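Local coordinates for protein hemoglobin subunit alpha (Isurus oxyrinchus, PDB 3MKB) that probably carries oxygen in the blood of the shortfin mako shark, binding it reversibly at a haem iron within a four-chain haemoglobin, at residues A65-S68 with A69-D73; P118-H121 with C122-K126; V85-G88 with K89-V93. One frame throughout, in Å; residues are numbered along the deposited sequence.

Interaction 1: residues A65-S68 with A69-D73; sequences AVVS and AAEHD
Ala65 and Ala69 sit one turn apart at the C-terminal end of helix 53-70, where Ala69 N gives a nearly straight bond to Ala65 O (2.8 Å, 173° at the hydrogen). The next bond, Ala70 N to Val66 O, is a little more bent. Glu71 N to Val67 O, at 3.1 Å with 141° at the hydrogen, is the longest and most bent of the three, and Glu71 is where the chain leaves helical angles.

The Glu71 chain turns back along the helix: with CG anti to its own carbonyl carbon (chi1 -44°), CG comes to 3.2 Å from Val67 O, and CD passes Val67 CG1 at 4.2 Å. Its OE1 accepts a bond from a water at 2.6 Å, which also reaches Ser68 OG weakly, while OE2 forms a long, weak ion pair with Lys15. Val66 and Ala69 lean on helix 118-135, whereas Val67 and Ala70 face helix 4-19. The segment is thus the closing turn of the globin E helix: Ala65, nearer the middle of the helix, still lines the haem pocket, and the final turn wedges between the A and H helices.

Interaction 2: residues P118-H121 with C122-K126; sequences PATH and CAVDK
His121 and Asp125 lie one turn apart in the first turns of helix 118-135, the H helix of the globin fold, and their backbones are joined by Asp125 N to His121 O at 2.8 Å. Regular alpha-helical bonds run ahead of this one, from Cys122 N to Pro118 O, Ala123 N to Ala119 O and Val124 N to Thr120 O.

The tightly packed side is that of Val124, His121 and Asp125, all buried and all packed on Leu106 of helix 97-112. Val124 CG2, anti to its own carbonyl carbon, rests 3.2 Å from Thr120 O, and His121 CD2 stands 4.3 Å from Asp125 CB. The solvent side, by contrast, belongs to exposed Ala119 and to Pro118 and Thr120, which are partly exposed; there Thr120 CG2 comes only within 4.5 Å of Val124 CG2, although Thr120 also meets Thr9 and Ile13 of helix 4-19.

Both first torsions of the polar pair carry CG anti to the backbone N (chi1 177° for His121, -159° for Asp125), which sends both polar ends out from the helix toward other subunits. ND1 of His121 is hydrogen-bonded to Arg30 of the beta chain, and Asp125 OD2 forms a salt bridge with Arg140 of the second alpha subunit. These charged neighbours would probably favour an ionised Asp125 and disfavour a proton on His121 ND1. His121 NE2 and Asp125 OD2 are 4.9 Å apart, and a water bridges them: it lies at the edge of the imidazole, in plane, 2.9 Å from NE2, and donates a weak bond of 3.4 Å to OD2.

Interaction 3: residues V85-G88 with K89-V93; sequences VTHG and KKLLV. With HEM (protoporphyrin IX containing Fe), chain E.
His87 and Leu91 point the same way, side by side, toward the haem. Leu91 CD1 lies over the centre of the His87 ring, a CH-pi contact with CD1 3.7 Å from the ring centroid and 13° off its normal. Leu91 CD1 is also 3.6 Å from haem C4D, filling the angle between imidazole and porphyrin. Val93 approaches differently: Val93 CG2 meets the edge of the His87 ring at CD2 (3.8 Å), while CG1 reaches the vinyl carbon CAC of the haem at 3.5 Å. Thr86 CG2, anti to its backbone N, crosses Leu91 obliquely and touches CD1 at 3.8 Å.

The backbone beneath widens to a pi-type turn. Leu91 N bonds Thr86 O almost straight (178° at the hydrogen), and Val93 N bonds His87 O at 3.0 Å after Leu92 has turned to positive phi. Leu92 packs on Trp37 of the beta chain.

His87 NE2 binds the iron at 2.2 Å, as the proximal histidine of the globin F helix, with His58 NE2 on the same iron. Leu91 and Val93 probably help to limit imidazole rotation, and the weak bond from ND1 to Leu83 O may make NE2 a stronger donor to the metal.

In the fold
Along the chain, interaction 1 comes first, then interaction 3, then interaction 2, on helices 53-70, 81-91 and 118-135, all within one globin domain. Interactions 1 and 2 have centres about 15 Å apart and nearest atoms about 6 Å apart; helices 53-70 and 118-135 meet directly through Val66 and Ala69 on Ile131. Interaction 3 lies about 20 Å, centre to centre, from interaction 1. Between the centres of interactions 2 and 3 the distance grows to about 27 Å, across the middle of the chain. Interactions 1 and 3 thus line the haem pocket, whereas interaction 2 faces the beta chain and the second alpha subunit; interaction 3 also touches the beta chain through Leu92.

Interaction 1: residues A65-S68 with A69-D73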
# COMPACT_ATOMS: atom_id res chain seq x y z
N ALA A 65 -21.23 11.37 -5.62
CA ALA A 65 -20.25 12.15 -4.88
C ALA A 65 -18.98 12.46 -5.68
O ALA A 65 -18.38 13.57 -5.58
CB ALA A 65 -19.90 11.45 -3.53
N VAL A 66 -18.51 11.49 -6.46
CA VAL A 66 -17.40 11.77 -7.34
C VAL A 66 -17.77 12.86 -8.33
O VAL A 66 -16.96 13.76 -8.58
CB VAL A 66 -16.86 10.50 -8.09
CG1 VAL A 66 -15.81 10.92 -9.13
CG2 VAL A 66 -16.21 9.59 -7.07
N VAL A 67 -18.99 12.81 -8.85
CA VAL A 67 -19.46 13.83 -9.76
C VAL A 67 -19.42 15.21 -9.13
O VAL A 67 -18.90 16.15 -9.70
CB VAL A 67 -20.83 13.47 -10.32
CG1 VAL A 67 -21.50 14.67 -11.04
CG2 VAL A 67 -20.73 12.28 -11.24
N SER A 68 -19.98 15.31 -7.94
CA SER A 68 -19.86 16.55 -7.16
C SER A 68 -18.47 17.05 -6.85
O SER A 68 -18.21 18.26 -6.97
CB SER A 68 -20.71 16.52 -5.91
OG SER A 68 -22.05 16.63 -6.32
N ALA A 69 -17.57 16.14 -6.44
CA ALA A 69 -16.17 16.50 -6.32
C ALA A 69 -15.64 17.13 -7.62
O ALA A 69 -14.89 18.13 -7.58
CB ALA A 69 -15.31 15.30 -5.87
N ALA A 70 -16.02 16.54 -8.76
CA ALA A 70 -15.65 17.05 -10.07
C ALA A 70 -16.17 18.50 -10.26
O ALA A 70 -15.49 19.35 -10.83
CB ALA A 70 -16.20 16.16 -11.13
N GLU A 71 -17.35 18.79 -9.72
CA GLU A 71 -17.91 20.17 -9.79
C GLU A 71 -17.36 21.09 -8.65
O GLU A 71 -17.90 22.19 -8.40
CB GLU A 71 -19.43 20.11 -9.76
CG GLU A 71 -19.98 19.03 -10.67
CD GLU A 71 -21.49 18.89 -10.63
OE1 GLU A 71 -22.07 18.80 -9.52
OE2 GLU A 71 -22.09 18.83 -11.73
N HIS A 72 -16.30 20.61 -7.99
CA HIS A 72 -15.66 21.31 -6.86
C HIS A 72 -14.12 21.24 -6.92
O HIS A 72 -13.46 21.20 -5.86
CB HIS A 72 -16.14 20.70 -5.53
CG HIS A 72 -17.53 21.11 -5.15
ND1 HIS A 72 -17.78 22.22 -4.39
CD2 HIS A 72 -18.73 20.56 -5.43
CE1 HIS A 72 -19.09 22.35 -4.22
NE2 HIS A 72 -19.69 21.35 -4.84
N ASP A 73 -13.56 21.30 -8.13
CA ASP A 73 -12.13 20.98 -8.35
C ASP A 73 -11.14 21.85 -7.55
O ASP A 73 -10.03 21.43 -7.27
CB ASP A 73 -11.79 21.05 -9.85
CG ASP A 73 -11.80 19.69 -10.55
OD1 ASP A 73 -11.77 18.61 -9.90
OD2 ASP A 73 -11.80 19.72 -11.81
O HOH W 1 -24.06 17.15 -9.13

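Interaction 2: residues P118-H121 with C122-K126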
# COMPACT_ATOMS: atom_id res chain seq x y z
N PRO A 118 -4.42 7.29 -22.05
CA PRO A 118 -3.57 7.56 -20.92
C PRO A 118 -3.74 8.99 -20.35
O PRO A 118 -3.70 9.13 -19.14
CB PRO A 118 -2.17 7.32 -21.48
CG PRO A 118 -2.37 6.36 -22.55
CD PRO A 118 -3.65 6.72 -23.18
N ALA A 119 -3.89 10.00 -21.21
CA ALA A 119 -4.14 11.35 -20.69
C ALA A 119 -5.45 11.46 -19.87
O ALA A 119 -5.49 12.08 -18.82
CB ALA A 119 -4.09 12.43 -21.86
N THR A 120 -6.50 10.82 -20.34
CA THR A 120 -7.83 10.87 -19.69
C THR A 120 -7.80 10.15 -18.34
O THR A 120 -8.23 10.65 -17.31
CB THR A 120 -8.87 10.17 -20.60
OG1 THR A 120 -9.06 10.98 -21.76
CG2 THR A 120 -10.22 9.97 -19.88
N HIS A 121 -7.25 8.94 -18.37
CA HIS A 121 -7.00 8.13 -17.18
C HIS A 121 -6.17 8.91 -16.15
O HIS A 121 -6.48 8.91 -14.94
CB HIS A 121 -6.26 6.89 -17.70
CG HIS A 121 -5.82 5.92 -16.65
ND1 HIS A 121 -5.21 4.74 -16.98
CD2 HIS A 121 -5.88 5.96 -15.29
CE1 HIS A 121 -4.87 4.09 -15.87
NE2 HIS A 121 -5.27 4.81 -14.84
N CYS A 122 -5.13 9.59 -16.62
CA CYS A 122 -4.28 10.38 -15.73
C CYS A 122 -5.15 11.43 -15.06
O CYS A 122 -5.14 11.59 -13.84
CB CYS A 122 -3.06 10.97 -16.48
SG CYS A 122 -2.07 11.85 -15.39
N ALA A 123 -5.94 12.14 -15.85
CA ALA A 123 -6.85 13.18 -15.31
C ALA A 123 -7.80 12.67 -14.21
O ALA A 123 -7.92 13.28 -13.12
CB ALA A 123 -7.64 13.77 -16.42
N VAL A 124 -8.48 11.57 -14.51
CA VAL A 124 -9.44 10.99 -13.54
C VAL A 124 -8.73 10.48 -12.30
O VAL A 124 -9.16 10.78 -11.17
CB VAL A 124 -10.30 9.87 -14.16
CG1 VAL A 124 -11.45 9.46 -13.17
CG2 VAL A 124 -10.86 10.35 -15.47
N ASP A 125 -7.66 9.71 -12.49
CA ASP A 125 -6.86 9.24 -11.37
C ASP A 125 -6.40 10.37 -10.46
O ASP A 125 -6.37 10.20 -9.24
CB ASP A 125 -5.64 8.45 -11.81
CG ASP A 125 -5.10 7.55 -10.69
OD1 ASP A 125 -5.90 7.11 -9.82
OD2 ASP A 125 -3.93 7.17 -10.75
N LYS A 126 -6.09 11.54 -11.04
CA LYS A 126 -5.78 12.70 -10.21
C LYS A 126 -6.95 13.19 -9.38
O LYS A 126 -6.77 13.49 -8.20
CB LYS A 126 -5.21 13.88 -11.02
CG LYS A 126 -3.83 13.55 -11.54
CD LYS A 126 -3.35 14.62 -12.52
CE LYS A 126 -2.98 15.90 -11.76
NZ LYS A 126 -2.08 16.77 -12.59
O HOH W 2 -4.45 4.11 -12.14

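Interaction 3: residues V85-G88 with K89-V93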
# COMPACT_ATOMS: atom_id res chain seq x y z
N VAL A 85 -15.72 13.16 7.44
CA VAL A 85 -16.24 12.88 8.80
C VAL A 85 -17.08 11.61 8.91
O VAL A 85 -16.93 10.87 9.86
CB VAL A 85 -17.00 14.09 9.41
CG1 VAL A 85 -17.77 13.67 10.70
CG2 VAL A 85 -16.04 15.18 9.70
N THR A 86 -17.97 11.36 7.96
CA THR A 86 -18.76 10.14 7.98
C THR A 86 -17.88 8.90 7.83
O THR A 86 -18.00 7.94 8.64
CB THR A 86 -19.87 10.19 6.90
OG1 THR A 86 -20.75 11.31 7.21
CG2 THR A 86 -20.67 8.93 6.94
N HIS A 87 -16.97 8.91 6.84
CA HIS A 87 -16.13 7.72 6.63
C HIS A 87 -15.09 7.51 7.68
O HIS A 87 -14.82 6.35 8.09
CB HIS A 87 -15.51 7.67 5.22
CG HIS A 87 -16.49 7.18 4.21
ND1 HIS A 87 -17.43 8.01 3.65
CD2 HIS A 87 -16.75 5.94 3.74
CE1 HIS A 87 -18.20 7.31 2.83
NE2 HIS A 87 -17.81 6.05 2.86
N GLY A 88 -14.51 8.62 8.10
CA GLY A 88 -13.46 8.62 9.03
C GLY A 88 -13.89 8.47 10.49
O GLY A 88 -13.15 7.87 11.24
N LYS A 89 -15.03 9.04 10.88
CA LYS A 89 -15.44 9.05 12.32
C LYS A 89 -16.65 8.16 12.66
O LYS A 89 -16.73 7.59 13.76
CB LYS A 89 -15.72 10.49 12.80
CG LYS A 89 -14.52 11.40 12.76
CD LYS A 89 -13.61 11.00 13.92
CE LYS A 89 -13.03 12.19 14.63
NZ LYS A 89 -11.97 12.79 13.80
N LYS A 90 -17.59 8.05 11.74
CA LYS A 90 -18.74 7.19 11.99
C LYS A 90 -18.53 5.75 11.45
O LYS A 90 -18.57 4.77 12.22
CB LYS A 90 -20.01 7.83 11.39
CG LYS A 90 -21.20 6.87 11.32
CD LYS A 90 -22.38 7.61 10.73
CE LYS A 90 -23.68 6.83 10.79
NZ LYS A 90 -24.81 7.79 10.54
N LEU A 91 -18.27 5.63 10.16
CA LEU A 91 -18.15 4.27 9.54
C LEU A 91 -16.83 3.60 9.85
O LEU A 91 -16.77 2.36 9.89
CB LEU A 91 -18.34 4.34 8.01
CG LEU A 91 -19.64 4.97 7.51
CD1 LEU A 91 -19.50 5.47 6.06
CD2 LEU A 91 -20.80 3.95 7.70
N LEU A 92 -15.79 4.42 10.07
CA LEU A 92 -14.41 4.01 10.42
C LEU A 92 -13.82 3.07 9.41
O LEU A 92 -13.28 2.01 9.72
CB LEU A 92 -14.30 3.44 11.86
CG LEU A 92 -14.84 4.42 12.95
CD1 LEU A 92 -15.10 3.69 14.26
CD2 LEU A 92 -13.94 5.62 13.14
N VAL A 93 -13.93 3.46 8.16
CA VAL A 93 -13.42 2.59 7.07
C VAL A 93 -11.91 2.72 7.05
O VAL A 93 -11.36 3.84 7.09
CB VAL A 93 -14.02 3.04 5.70
CG1 VAL A 93 -13.20 2.49 4.55
CG2 VAL A 93 -15.56 2.80 5.61
CHA HEM E . -22.06 5.25 2.88
CHB HEM E . -19.72 7.93 -0.38
CHC HEM E . -15.96 4.80 -0.42
CHD HEM E . -18.08 2.34 3.13
C1A HEM E . -21.76 6.29 2.02
C2A HEM E . -22.58 7.44 1.73
C3A HEM E . -21.93 8.22 0.84
C4A HEM E . -20.69 7.53 0.51
CMA HEM E . -22.37 9.60 0.22
CAA HEM E . -23.88 7.70 2.51
CBA HEM E . -23.26 8.57 3.66
CGA HEM E . -24.30 9.33 4.42
O1A HEM E . -25.48 8.85 4.42
O2A HEM E . -23.97 10.39 5.03
C1B HEM E . -18.50 7.32 -0.64
C2B HEM E . -17.47 7.86 -1.50
C3B HEM E . -16.45 6.98 -1.53
C4B HEM E . -16.78 5.88 -0.67
CMB HEM E . -17.50 9.19 -2.29
CAB HEM E . -15.10 7.12 -2.28
CBB HEM E . -14.86 7.88 -3.37
C1C HEM E . -16.17 3.82 0.54
C2C HEM E . -15.30 2.67 0.82
C3C HEM E . -15.89 1.95 1.80
C4C HEM E . -17.14 2.63 2.16
CMC HEM E . -13.98 2.42 0.02
CAC HEM E . -15.31 0.64 2.41
CBC HEM E . -14.57 -0.21 1.64
C1D HEM E . -19.35 2.88 3.31
C2D HEM E . -20.36 2.24 4.12
C3D HEM E . -21.62 3.04 4.03
C4D HEM E . -21.23 4.19 3.22
CMD HEM E . -20.22 0.90 4.89
CAD HEM E . -22.96 2.67 4.76
CBD HEM E . -24.04 1.98 3.87
CGD HEM E . -23.84 0.49 3.52
O1D HEM E . -23.55 -0.38 4.41
O2D HEM E . -23.97 0.12 2.32
NA HEM E . -20.65 6.38 1.26
NB HEM E . -18.04 6.08 -0.13
NC HEM E . -17.23 3.73 1.38
ND HEM E . -19.90 4.05 2.77
FE HEM E . -18.95 5.08 1.29